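Local coordinates for type III secretion system effector protein ExoU (PDB 4QMK) that probably hydrolyses membrane phospholipids through a patatin-like domain and is brought to the plasma membrane by a domain that binds phosphatidylinositol 4,5-bisphosphate, at residues Q478-L483 with R533-L538; V57-S62 with N442-A447; G78-G83 with A416-T421; K474-A479 with D511-R516. One frame throughout, in Å; residues are numbered along the deposited sequence.

In the fold
From the N terminus the chain forms strands 36-42 and 47-51, then strand 57-61 and the patatin-like region with segment 78-83. Interaction 3 closes a loop of more than 300 residues by bringing helix 408-431 against the start of helix 81-90. Interaction 2 closes later, when helix 441-446 packs on strand 57-61, so interaction 3 is nested inside its loop. Interactions 4 and 1 come after it and start from the same part of helix 464-491, so their loops overlap. Interaction 4 joins that helix to the end of helix 501-513, and interaction 1 to helix 533-544. Interactions 2 and 4 touch where Asn442 meets Arg515. Interaction 3 lies across the chain's centre from interactions 1 and 4.

Interaction 1. Residues Q478-L483 with R533-L538; sequences QALQAL and RNFQQL
The first torsion of Phe535 carries its ring to Leu480 and Leu483. At -66° it turns CG away from the carbonyl carbon, and the ring reaches across the gap between the helices. In Leu483 and Leu538 the CG is trans to the backbone N instead. This brings one methyl of each leucine to the other. The ring meets helix 464-491 by its far end. Its CZ comes to 3.8 Å from the backbone O of Leu480, which lies at the ring edge and in the ring plane. The Leu480 side chain is a looser neighbour, with CD2 4.3 Å from Phe535 CZ. Leu483 approaches the ring obliquely. Its CD2 is 4.0 Å from Phe535 CE1, and its CG is close to the same ring atom. That CD2 also lies 4.0 Å from CD2 of Leu538, where the two leucine side chains cross at about a right angle. One methyl of Leu483 is thus shared by the ring and by Leu538. No hydrogen bond links the two segments, and the contact is apolar apart from the carbonyl at the ring edge. The short segment axes stay 11.4 Å apart and cross at 73°, so the long Phe535 side chain does much of the bridging. Beside this contact, Asn534 ND2 hydrogen-bonds Asp484 OD1, and Gln537 OE1 accepts from Asn491 ND2. Helix 501-513 closes over Leu483 with Leu503, Ala506 and Leu510. Leu538 also rests on Ile487 of helix 464-491, and Leu480 on Leu527 in the loop ahead of helix 533-544.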
loop_
_atom_site.group_PDB
_atom_site.type_symbol
_atom_site.label_atom_id
_atom_site.label_comp_id
_atom_site.label_asym_id
_atom_site.label_seq_id
_atom_site.Cartn_x
_atom_site.Cartn_y
_atom_site.Cartn_z
ATOM N N GLN A 478 1.305 -38.446 -4.488
ATOM C CA GLN A 478 2.729 -38.476 -4.822
ATOM C C GLN A 478 3.076 -37.690 -6.073
ATOM O O GLN A 478 4.083 -36.990 -6.105
ATOM C CB GLN A 478 3.245 -39.901 -4.927
ATOM C CG GLN A 478 3.169 -40.622 -3.597
ATOM C CD GLN A 478 3.562 -42.097 -3.663
ATOM O OE1 GLN A 478 3.893 -42.668 -4.736
ATOM N NE2 GLN A 478 3.545 -42.731 -2.495
ATOM N N ALA A 479 2.261 -37.771 -7.105
ATOM C CA ALA A 479 2.592 -37.064 -8.328
ATOM C C ALA A 479 2.479 -35.575 -8.091
ATOM O O ALA A 479 3.293 -34.822 -8.638
ATOM C CB ALA A 479 1.673 -37.491 -9.448
ATOM N N LEU A 480 1.472 -35.124 -7.303
ATOM C CA LEU A 480 1.310 -33.669 -7.028
ATOM C C LEU A 480 2.475 -33.187 -6.211
ATOM O O LEU A 480 2.977 -32.087 -6.429
ATOM C CB LEU A 480 -0.029 -33.315 -6.324
ATOM C CG LEU A 480 -1.266 -33.520 -7.189
ATOM C CD1 LEU A 480 -2.540 -33.614 -6.384
ATOM C CD2 LEU A 480 -1.374 -32.433 -8.246
ATOM N N GLN A 481 2.916 -34.003 -5.264
ATOM C CA GLN A 481 4.108 -33.659 -4.473
ATOM C C GLN A 481 5.317 -33.506 -5.389
ATOM O O GLN A 481 6.029 -32.516 -5.298
ATOM C CB GLN A 481 4.355 -34.689 -3.405
ATOM C CG GLN A 481 5.522 -34.328 -2.497
ATOM C CD GLN A 481 5.324 -32.997 -1.774
ATOM O OE1 GLN A 481 4.350 -32.835 -1.038
ATOM N NE2 GLN A 481 6.280 -32.059 -1.927
ATOM N N ALA A 482 5.526 -34.443 -6.312
ATOM C CA ALA A 482 6.655 -34.339 -7.281
ATOM C C ALA A 482 6.553 -33.039 -8.080
ATOM O O ALA A 482 7.535 -32.407 -8.392
ATOM C CB ALA A 482 6.692 -35.556 -8.237
ATOM N N LEU A 483 5.357 -32.642 -8.422
ATOM C CA LEU A 483 5.171 -31.410 -9.209
ATOM C C LEU A 483 5.545 -30.238 -8.375
ATOM O O LEU A 483 6.249 -29.347 -8.850
ATOM C CB LEU A 483 3.726 -31.247 -9.687
ATOM C CG LEU A 483 3.471 -30.020 -10.514
ATOM C CD1 LEU A 483 4.335 -30.084 -11.755
ATOM C CD2 LEU A 483 2.010 -29.920 -10.891
ATOM N N ARG A 533 1.164 -21.611 -3.522
ATOM C CA ARG A 533 1.934 -20.628 -4.253
ATOM C C ARG A 533 2.601 -21.188 -5.506
ATOM O O ARG A 533 2.453 -20.639 -6.609
ATOM C CB ARG A 533 2.958 -19.988 -3.287
ATOM C CG ARG A 533 3.704 -18.795 -3.847
ATOM C CD ARG A 533 2.754 -17.608 -4.025
ATOM N NE ARG A 533 3.229 -16.646 -5.025
ATOM C CZ ARG A 533 3.017 -16.722 -6.353
ATOM N NH1 ARG A 533 2.336 -17.727 -6.909
ATOM N NH2 ARG A 533 3.503 -15.768 -7.142
ATOM N N ASN A 534 3.298 -22.310 -5.363
ATOM C CA ASN A 534 3.990 -22.896 -6.485
ATOM C C ASN A 534 3.027 -23.247 -7.613
ATOM O O ASN A 534 3.351 -23.018 -8.779
ATOM C CB ASN A 534 4.761 -24.149 -6.054
ATOM C CG ASN A 534 5.910 -23.843 -5.168
ATOM O OD1 ASN A 534 6.346 -22.702 -5.063
ATOM N ND2 ASN A 534 6.399 -24.857 -4.486
ATOM N N PHE A 535 1.875 -23.826 -7.257
ATOM C CA PHE A 535 0.883 -24.143 -8.244
ATOM C C PHE A 535 0.393 -22.877 -8.950
ATOM O O PHE A 535 0.250 -22.861 -10.190
ATOM C CB PHE A 535 -0.290 -24.982 -7.699
ATOM C CG PHE A 535 0.091 -26.393 -7.251
ATOM C CD1 PHE A 535 1.330 -26.974 -7.590
ATOM C CD2 PHE A 535 -0.827 -27.182 -6.591
ATOM C CE1 PHE A 535 1.633 -28.274 -7.245
ATOM C CE2 PHE A 535 -0.510 -28.487 -6.214
ATOM C CZ PHE A 535 0.719 -29.039 -6.559
ATOM N N GLN A 536 0.198 -21.812 -8.195
ATOM C CA GLN A 536 -0.226 -20.542 -8.783
ATOM C C GLN A 536 0.780 -20.067 -9.835
ATOM O O GLN A 536 0.389 -19.693 -10.928
ATOM C CB GLN A 536 -0.436 -19.475 -7.690
ATOM C CG GLN A 536 -1.766 -19.590 -6.967
ATOM C CD GLN A 536 -2.944 -19.267 -7.891
ATOM O OE1 GLN A 536 -2.871 -18.350 -8.714
ATOM N NE2 GLN A 536 -4.027 -20.017 -7.768
ATOM N N GLN A 537 2.074 -20.084 -9.532
ATOM C CA GLN A 537 3.060 -19.634 -10.547
ATOM C C GLN A 537 2.946 -20.480 -11.807
ATOM O O GLN A 537 3.038 -19.964 -12.925
ATOM C CB GLN A 537 4.506 -19.802 -10.113
ATOM C CG GLN A 537 4.948 -19.167 -8.833
ATOM C CD GLN A 537 6.406 -19.519 -8.539
ATOM O OE1 GLN A 537 6.727 -20.023 -7.451
ATOM N NE2 GLN A 537 7.283 -19.303 -9.522
ATOM N N LEU A 538 2.809 -21.791 -11.614
ATOM C CA LEU A 538 2.707 -22.691 -12.739
ATOM C C LEU A 538 1.453 -22.359 -13.519
ATOM O O LEU A 538 1.489 -22.335 -14.751
ATOM C CB LEU A 538 2.713 -24.151 -12.309
ATOM C CG LEU A 538 2.520 -25.084 -13.502
ATOM C CD1 LEU A 538 3.630 -24.986 -14.529
ATOM C CD2 LEU A 538 2.357 -26.503 -13.016
#

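Interaction 2. Residues V57-S62 with N442-A447; sequences VEVVVS and NDAVMA
Ala444 sets its CB against two valines of strand 57-61. The closer partner is Val59, whose CG2 lies 3.9 Å from Ala444 CB. Val57 is next, with CG1 4.1 Å from the same Ala444 CB. The two valines are two residues apart, so they project from the same side of the strand. They use different branches. Val57 offers the methyl that stands opposite its backbone N (chi1 163°), while Val59 offers the one opposite its carbonyl carbon. The two methyls converge, with Val57 CG1 4.4 Å from Val59 CG2, and the single alanine methyl sits against both. The contact is small, wholly apolar and buried.

In the next shell, Phe438 touches both Val59 and Ala444 and so borders the contact. The valines are held in place by the sheet: Val57 pairs through its backbone with Phe438, and Val59 with His436. Their side chains also lie on Ile49 and Leu47 of strand 47-51.

Strand 57-61 lies between strands 47-51 and 434-438 in an antiparallel sheet. Helix 441-446 follows directly from strand 434-438 and folds back on this sheet. Its other side, through Asn442, Val445 and Met446, packs on helix 464-491.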
loop_
_atom_site.group_PDB
_atom_site.type_symbol
_atom_site.label_atom_id
_atom_site.label_comp_id
_atom_site.label_asym_id
_atom_site.label_seq_id
_atom_site.Cartn_x
_atom_site.Cartn_y
_atom_site.Cartn_z
ATOM N N VAL A 57 -23.401 -46.024 -4.456
ATOM C CA VAL A 57 -22.926 -45.771 -3.120
ATOM C C VAL A 57 -23.584 -44.539 -2.528
ATOM O O VAL A 57 -23.808 -43.552 -3.203
ATOM C CB VAL A 57 -21.400 -45.637 -3.117
ATOM C CG1 VAL A 57 -20.879 -44.980 -1.863
ATOM C CG2 VAL A 57 -20.794 -47.017 -3.287
ATOM N N GLU A 58 -23.850 -44.617 -1.240
ATOM C CA GLU A 58 -24.505 -43.559 -0.496
ATOM C C GLU A 58 -23.631 -43.123 0.719
ATOM O O GLU A 58 -23.247 -43.940 1.539
ATOM C CB GLU A 58 -25.843 -44.136 -0.064
ATOM C CG GLU A 58 -26.466 -43.601 1.176
ATOM C CD GLU A 58 -27.697 -44.409 1.600
ATOM O OE1 GLU A 58 -28.179 -45.258 0.804
ATOM O OE2 GLU A 58 -28.211 -44.147 2.717
ATOM N N VAL A 59 -23.336 -41.833 0.812
ATOM C CA VAL A 59 -22.566 -41.293 1.901
ATOM C C VAL A 59 -23.456 -40.419 2.760
ATOM O O VAL A 59 -24.115 -39.563 2.261
ATOM C CB VAL A 59 -21.443 -40.404 1.381
ATOM C CG1 VAL A 59 -20.639 -39.838 2.533
ATOM C CG2 VAL A 59 -20.536 -41.181 0.419
ATOM N N VAL A 60 -23.434 -40.626 4.070
ATOM C CA VAL A 60 -24.231 -39.835 4.964
ATOM C C VAL A 60 -23.313 -39.135 5.942
ATOM O O VAL A 60 -22.370 -39.730 6.493
ATOM C CB VAL A 60 -25.237 -40.716 5.715
ATOM C CG1 VAL A 60 -26.098 -39.900 6.639
ATOM C CG2 VAL A 60 -26.150 -41.424 4.711
ATOM N N VAL A 61 -23.572 -37.857 6.132
ATOM C CA VAL A 61 -22.804 -37.055 7.032
ATOM C C VAL A 61 -23.603 -36.048 7.798
ATOM O O VAL A 61 -24.722 -35.765 7.488
ATOM C CB VAL A 61 -21.716 -36.268 6.326
ATOM C CG1 VAL A 61 -20.699 -37.218 5.746
ATOM C CG2 VAL A 61 -22.298 -35.363 5.283
ATOM N N SER A 62 -22.983 -35.555 8.854
ATOM C CA SER A 62 -23.512 -34.545 9.726
ATOM C C SER A 62 -22.657 -33.334 9.430
ATOM O O SER A 62 -21.583 -33.473 8.840
ATOM C CB SER A 62 -23.292 -34.982 11.178
ATOM O OG SER A 62 -21.903 -34.942 11.476
ATOM N N ASN A 442 -15.763 -45.230 -6.032
ATOM C CA ASN A 442 -14.660 -44.369 -6.437
ATOM C C ASN A 442 -15.072 -42.890 -6.510
ATOM O O ASN A 442 -14.328 -42.030 -6.083
ATOM C CB ASN A 442 -14.089 -44.824 -7.756
ATOM C CG ASN A 442 -12.954 -43.967 -8.215
ATOM O OD1 ASN A 442 -11.922 -43.920 -7.583
ATOM N ND2 ASN A 442 -13.148 -43.262 -9.292
ATOM N N ASP A 443 -16.250 -42.604 -7.060
ATOM C CA ASP A 443 -16.744 -41.230 -7.172
ATOM C C ASP A 443 -16.984 -40.580 -5.807
ATOM O O ASP A 443 -16.754 -39.391 -5.630
ATOM C CB ASP A 443 -18.036 -41.194 -7.989
ATOM C CG ASP A 443 -17.804 -41.456 -9.446
ATOM O OD1 ASP A 443 -16.849 -40.895 -10.011
ATOM O OD2 ASP A 443 -18.574 -42.230 -10.032
ATOM N N ALA A 444 -17.425 -41.370 -4.845
ATOM C CA ALA A 444 -17.568 -40.891 -3.481
ATOM C C ALA A 444 -16.180 -40.553 -2.913
ATOM O O ALA A 444 -15.996 -39.488 -2.327
ATOM C CB ALA A 444 -18.271 -41.939 -2.632
ATOM N N VAL A 445 -15.191 -41.419 -3.146
ATOM C CA VAL A 445 -13.832 -41.153 -2.675
ATOM C C VAL A 445 -13.276 -39.908 -3.324
ATOM O O VAL A 445 -12.639 -39.090 -2.657
ATOM C CB VAL A 445 -12.891 -42.316 -2.941
ATOM C CG1 VAL A 445 -11.453 -41.899 -2.780
ATOM C CG2 VAL A 445 -13.216 -43.473 -2.033
ATOM N N MET A 446 -13.599 -39.686 -4.595
ATOM C CA MET A 446 -13.125 -38.466 -5.288
ATOM C C MET A 446 -13.729 -37.198 -4.679
ATOM O O MET A 446 -13.161 -36.093 -4.837
ATOM C CB MET A 446 -13.452 -38.496 -6.795
ATOM C CG MET A 446 -12.838 -39.624 -7.601
ATOM S SD MET A 446 -11.111 -39.382 -8.107
ATOM C CE MET A 446 -10.305 -39.717 -6.530
ATOM N N ALA A 447 -14.877 -37.331 -4.016
ATOM C CA ALA A 447 -15.481 -36.176 -3.356
ATOM C C ALA A 447 -14.935 -35.871 -1.951
ATOM O O ALA A 447 -15.288 -34.890 -1.379
ATOM C CB ALA A 447 -16.975 -36.390 -3.276
#

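Interaction 3. Residues G78-G83 with A416-T421; sequences GIAFPG and AQARQT
Gly83 and Arg419 bring their backbones unusually close, with the two CA atoms 4.1 Å apart. Gly83 carries no side chain, and this permits the approach. Its O lies 3.4 Å from Arg419 CA, a CA-H...O contact with an angle of 138° at the hydrogen. Arg419 CB is also near, 3.6 Å from Gly83 O. Ala418 makes the other close approach. Its CB sits 3.5 Å from Ala80 O, and it also faces Ala80 CB at 4.3 Å. Gly83, Ala80 and Ala418 are small, which lets the backbones come together; no hydrogen bond joins the two segments.

The looser side begins along the Arg419 side chain. A chi1 of 180° and an extended chain from CG to NE carry the guanidinium away from segment 78-83. There NH2 forms a salt bridge with Glu90, at the far end of helix 81-90. Ala416 and Gln420, which point away from segment 78-83, are exposed. Within helix 408-431, Gln417 O is gripped twice: Thr421 OG1 and Thr421 N reach it from opposite faces of the carbonyl plane, OG1 at 2.9 Å.

Segment 78-83 leads from a glycine-rich loop after strand 68-72 into helix 81-90. In patatin-like phospholipases this loop supplies the oxyanion hole, and the same is probable here. The contact lays helix 408-431 against the first helix of that alpha/beta fold.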
loop_
_atom_site.group_PDB
_atom_site.type_symbol
_atom_site.label_atom_id
_atom_site.label_comp_id
_atom_site.label_asym_id
_atom_site.label_seq_id
_atom_site.Cartn_x
_atom_site.Cartn_y
_atom_site.Cartn_z
ATOM N N GLY A 78 -25.283 -6.130 22.040
ATOM C CA GLY A 78 -24.047 -6.841 22.098
ATOM C C GLY A 78 -23.719 -7.378 23.477
ATOM O O GLY A 78 -22.809 -8.183 23.618
ATOM N N ILE A 79 -24.455 -6.963 24.492
ATOM C CA ILE A 79 -24.151 -7.356 25.833
ATOM C C ILE A 79 -24.483 -8.795 25.970
ATOM O O ILE A 79 -24.012 -9.430 26.886
ATOM C CB ILE A 79 -24.893 -6.458 26.902
ATOM C CG1 ILE A 79 -24.561 -6.887 28.336
ATOM C CG2 ILE A 79 -26.404 -6.500 26.755
ATOM C CD1 ILE A 79 -23.086 -6.751 28.630
ATOM N N ALA A 80 -25.243 -9.363 25.051
ATOM C CA ALA A 80 -25.524 -10.827 25.093
ATOM C C ALA A 80 -24.368 -11.698 24.571
ATOM O O ALA A 80 -24.293 -12.879 24.864
ATOM C CB ALA A 80 -26.780 -11.138 24.287
ATOM N N PHE A 81 -23.482 -11.136 23.779
ATOM C CA PHE A 81 -22.481 -11.971 23.119
ATOM C C PHE A 81 -21.617 -12.826 24.051
ATOM O O PHE A 81 -21.181 -13.919 23.672
ATOM C CB PHE A 81 -21.552 -11.113 22.217
ATOM C CG PHE A 81 -22.181 -10.626 20.953
ATOM C CD1 PHE A 81 -22.952 -11.461 20.182
ATOM C CD2 PHE A 81 -21.886 -9.356 20.461
ATOM C CE1 PHE A 81 -23.496 -11.021 18.969
ATOM C CE2 PHE A 81 -22.385 -8.924 19.243
ATOM C CZ PHE A 81 -23.197 -9.758 18.504
ATOM N N PRO A 82 -21.318 -12.321 25.251
ATOM C CA PRO A 82 -20.460 -13.121 26.116
ATOM C C PRO A 82 -20.968 -14.534 26.345
ATOM O O PRO A 82 -20.168 -15.473 26.332
ATOM C CB PRO A 82 -20.436 -12.318 27.404
ATOM C CG PRO A 82 -20.464 -10.916 26.921
ATOM C CD PRO A 82 -21.462 -10.951 25.773
ATOM N N GLY A 83 -22.269 -14.709 26.504
ATOM C CA GLY A 83 -22.803 -16.072 26.650
ATOM C C GLY A 83 -22.567 -16.933 25.379
ATOM O O GLY A 83 -22.310 -18.163 25.451
ATOM N N ALA A 416 -26.582 -15.552 30.155
ATOM C CA ALA A 416 -26.902 -16.973 30.387
ATOM C C ALA A 416 -28.017 -17.485 29.424
ATOM O O ALA A 416 -28.058 -18.638 29.140
ATOM C CB ALA A 416 -27.277 -17.203 31.855
ATOM N N GLN A 417 -28.908 -16.613 28.957
ATOM C CA GLN A 417 -29.927 -16.992 27.986
ATOM C C GLN A 417 -29.281 -17.297 26.627
ATOM O O GLN A 417 -29.643 -18.255 25.936
ATOM C CB GLN A 417 -30.894 -15.855 27.790
ATOM C CG GLN A 417 -31.768 -15.597 28.979
ATOM C CD GLN A 417 -33.051 -16.369 28.890
ATOM O OE1 GLN A 417 -33.253 -17.362 29.600
ATOM N NE2 GLN A 417 -33.927 -15.936 27.980
ATOM N N ALA A 418 -28.347 -16.441 26.252
ATOM C CA ALA A 418 -27.603 -16.612 25.047
ATOM C C ALA A 418 -26.809 -17.920 25.084
ATOM O O ALA A 418 -26.796 -18.701 24.105
ATOM C CB ALA A 418 -26.663 -15.443 24.862
ATOM N N ARG A 419 -26.167 -18.162 26.226
ATOM C CA ARG A 419 -25.333 -19.348 26.408
ATOM C C ARG A 419 -26.152 -20.587 26.155
ATOM O O ARG A 419 -25.724 -21.497 25.405
ATOM C CB ARG A 419 -24.757 -19.371 27.809
ATOM C CG ARG A 419 -23.868 -20.558 28.135
ATOM C CD ARG A 419 -23.504 -20.568 29.617
ATOM N NE ARG A 419 -22.432 -21.511 29.923
ATOM C CZ ARG A 419 -21.524 -21.339 30.887
ATOM N NH1 ARG A 419 -21.511 -20.239 31.643
ATOM N NH2 ARG A 419 -20.586 -22.259 31.070
ATOM N N GLN A 420 -27.329 -20.621 26.758
ATOM C CA GLN A 420 -28.208 -21.748 26.574
ATOM C C GLN A 420 -28.668 -21.930 25.124
ATOM O O GLN A 420 -28.684 -23.043 24.639
ATOM C CB GLN A 420 -29.425 -21.606 27.438
ATOM C CG GLN A 420 -29.160 -21.831 28.887
ATOM C CD GLN A 420 -30.423 -21.733 29.694
ATOM O OE1 GLN A 420 -31.447 -21.180 29.231
ATOM N NE2 GLN A 420 -30.370 -22.261 30.915
ATOM N N THR A 421 -29.028 -20.836 24.456
ATOM C CA THR A 421 -29.588 -20.884 23.144
ATOM C C THR A 421 -28.552 -21.439 22.172
ATOM O O THR A 421 -28.809 -22.369 21.430
ATOM C CB THR A 421 -30.058 -19.483 22.714
ATOM O OG1 THR A 421 -31.130 -19.061 23.554
ATOM C CG2 THR A 421 -30.588 -19.493 21.302
#

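Interaction 4. Residues K474-A479 with D511-R516; sequences KDAQQA and DALARR
Leu513 reaches Asp475 and Ala476 from the last turn of helix 501-513. Its CB is directed at helix 464-491 but stands back from it. The next atom, CG, is 4.4 Å from Asp475 CB. The branch then divides. CD1 goes to Asp475, 3.9 Å from its CB. CD2 lies over the backbone where Asp475 passes into Ala476, 3.8 Å from Asp475 C and 3.6 Å from Ala476 N. It is nearest to Ala476 CA, at 3.4 Å, though the exact spacing is uncertain. Leu513 CD2 also lies 3.7 Å from Ala476 CB. One turn further on, Ala479 CB is 4.2 Å from Leu513 CD2. The chi1 of Leu513, -147°, lies away from a staggered value, which may reflect the close fit or the limits of the model.

Helices 464-491 and 501-513 form a helical hairpin. They run in roughly opposite directions, and Leu513 plugs the side of the longer helix near the open end of the pair. Ala476 is covered further by Leu523 of helix 517-526.

Of the Asp475 side chain, CB is what meets the leucine; the carboxylate turns to Arg471, with OD1 in a salt bridge. Further along, Arg515 forms salt bridges with Asp519 and Glu468 and a cation-pi contact with Phe472.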
loop_
_atom_site.group_PDB
_atom_site.type_symbol
_atom_site.label_atom_id
_atom_site.label_comp_id
_atom_site.label_asym_id
_atom_site.label_seq_id
_atom_site.Cartn_x
_atom_site.Cartn_y
_atom_site.Cartn_z
ATOM N N LYS A 474 -3.412 -42.191 -3.364
ATOM C CA LYS A 474 -2.031 -42.175 -2.896
ATOM C C LYS A 474 -1.126 -41.798 -4.071
ATOM O O LYS A 474 -0.261 -40.935 -3.934
ATOM C CB LYS A 474 -1.583 -43.521 -2.326
ATOM C CG LYS A 474 -0.454 -43.355 -1.341
ATOM C CD LYS A 474 0.317 -44.622 -0.983
ATOM C CE LYS A 474 1.386 -44.245 0.055
ATOM N NZ LYS A 474 2.368 -45.307 0.418
ATOM N N ASP A 475 -1.320 -42.411 -5.234
ATOM C CA ASP A 475 -0.476 -42.051 -6.349
ATOM C C ASP A 475 -0.638 -40.585 -6.687
ATOM O O ASP A 475 0.332 -39.932 -7.006
ATOM C CB ASP A 475 -0.785 -42.853 -7.615
ATOM C CG ASP A 475 -0.540 -44.324 -7.471
ATOM O OD1 ASP A 475 0.250 -44.771 -6.603
ATOM O OD2 ASP A 475 -1.169 -45.047 -8.249
ATOM N N ALA A 476 -1.856 -40.045 -6.640
ATOM C CA ALA A 476 -2.025 -38.642 -6.974
ATOM C C ALA A 476 -1.372 -37.750 -5.957
ATOM O O ALA A 476 -0.805 -36.754 -6.353
ATOM C CB ALA A 476 -3.490 -38.299 -7.132
ATOM N N GLN A 477 -1.464 -38.063 -4.651
ATOM C CA GLN A 477 -0.700 -37.311 -3.642
ATOM C C GLN A 477 0.782 -37.329 -3.996
ATOM O O GLN A 477 1.458 -36.328 -3.862
ATOM C CB GLN A 477 -0.855 -37.872 -2.193
ATOM C CG GLN A 477 -2.035 -37.330 -1.366
ATOM C CD GLN A 477 -2.794 -38.374 -0.466
ATOM O OE1 GLN A 477 -2.457 -39.591 -0.376
ATOM N NE2 GLN A 477 -3.887 -37.882 0.172
ATOM N N GLN A 478 1.305 -38.446 -4.488
ATOM C CA GLN A 478 2.729 -38.476 -4.822
ATOM C C GLN A 478 3.076 -37.690 -6.073
ATOM O O GLN A 478 4.083 -36.990 -6.105
ATOM C CB GLN A 478 3.245 -39.901 -4.927
ATOM C CG GLN A 478 3.169 -40.622 -3.597
ATOM C CD GLN A 478 3.562 -42.097 -3.663
ATOM O OE1 GLN A 478 3.893 -42.668 -4.736
ATOM N NE2 GLN A 478 3.545 -42.731 -2.495
ATOM N N ALA A 479 2.261 -37.771 -7.105
ATOM C CA ALA A 479 2.592 -37.064 -8.328
ATOM C C ALA A 479 2.479 -35.575 -8.091
ATOM O O ALA A 479 3.293 -34.822 -8.638
ATOM C CB ALA A 479 1.673 -37.491 -9.448
ATOM N N ASP A 511 -0.378 -36.402 -16.043
ATOM C CA ASP A 511 -1.314 -36.791 -17.115
ATOM C C ASP A 511 -1.522 -38.304 -17.213
ATOM O O ASP A 511 -2.622 -38.752 -17.492
ATOM C CB ASP A 511 -0.818 -36.318 -18.480
ATOM C CG ASP A 511 -1.037 -34.837 -18.711
ATOM O OD1 ASP A 511 -1.278 -34.025 -17.721
ATOM O OD2 ASP A 511 -0.955 -34.487 -19.937
ATOM N N ALA A 512 -0.464 -39.107 -17.012
ATOM C CA ALA A 512 -0.574 -40.569 -17.175
ATOM C C ALA A 512 -1.376 -41.200 -16.039
ATOM O O ALA A 512 -1.929 -42.294 -16.162
ATOM C CB ALA A 512 0.816 -41.191 -17.231
ATOM N N LEU A 513 -1.424 -40.517 -14.920
ATOM C CA LEU A 513 -2.168 -41.018 -13.773
ATOM C C LEU A 513 -3.689 -41.189 -14.060
ATOM O O LEU A 513 -4.328 -42.142 -13.608
ATOM C CB LEU A 513 -1.958 -40.054 -12.605
ATOM C CG LEU A 513 -1.941 -40.679 -11.264
ATOM C CD1 LEU A 513 -0.691 -41.498 -11.253
ATOM C CD2 LEU A 513 -1.900 -39.627 -10.174
ATOM N N ALA A 514 -4.251 -40.287 -14.823
ATOM C CA ALA A 514 -5.670 -40.392 -15.182
ATOM C C ALA A 514 -6.137 -41.748 -15.725
ATOM O O ALA A 514 -5.519 -42.317 -16.604
ATOM C CB ALA A 514 -6.037 -39.292 -16.175
ATOM N N ARG A 515 -7.230 -42.258 -15.169
ATOM C CA ARG A 515 -7.839 -43.510 -15.619
ATOM C C ARG A 515 -9.002 -43.220 -16.601
ATOM O O ARG A 515 -9.425 -44.092 -17.333
ATOM C CB ARG A 515 -8.409 -44.263 -14.421
ATOM C CG ARG A 515 -7.399 -44.546 -13.302
ATOM C CD ARG A 515 -8.097 -44.819 -11.969
ATOM N NE ARG A 515 -8.712 -43.585 -11.435
ATOM C CZ ARG A 515 -9.389 -43.486 -10.276
ATOM N NH1 ARG A 515 -9.591 -44.539 -9.483
ATOM N NH2 ARG A 515 -9.886 -42.302 -9.930
ATOM N N ARG A 516 -9.464 -41.974 -16.607
ATOM C CA ARG A 516 -10.614 -41.554 -17.359
ATOM C C ARG A 516 -10.597 -40.039 -17.372
ATOM O O ARG A 516 -9.796 -39.440 -16.668
ATOM C CB ARG A 516 -11.905 -42.099 -16.720
ATOM C CG ARG A 516 -11.985 -41.915 -15.200
ATOM C CD ARG A 516 -13.239 -42.511 -14.547
ATOM N NE ARG A 516 -13.231 -43.964 -14.448
ATOM C CZ ARG A 516 -12.713 -44.695 -13.426
ATOM N NH1 ARG A 516 -12.113 -44.141 -12.367
ATOM N NH2 ARG A 516 -12.785 -46.025 -13.466
#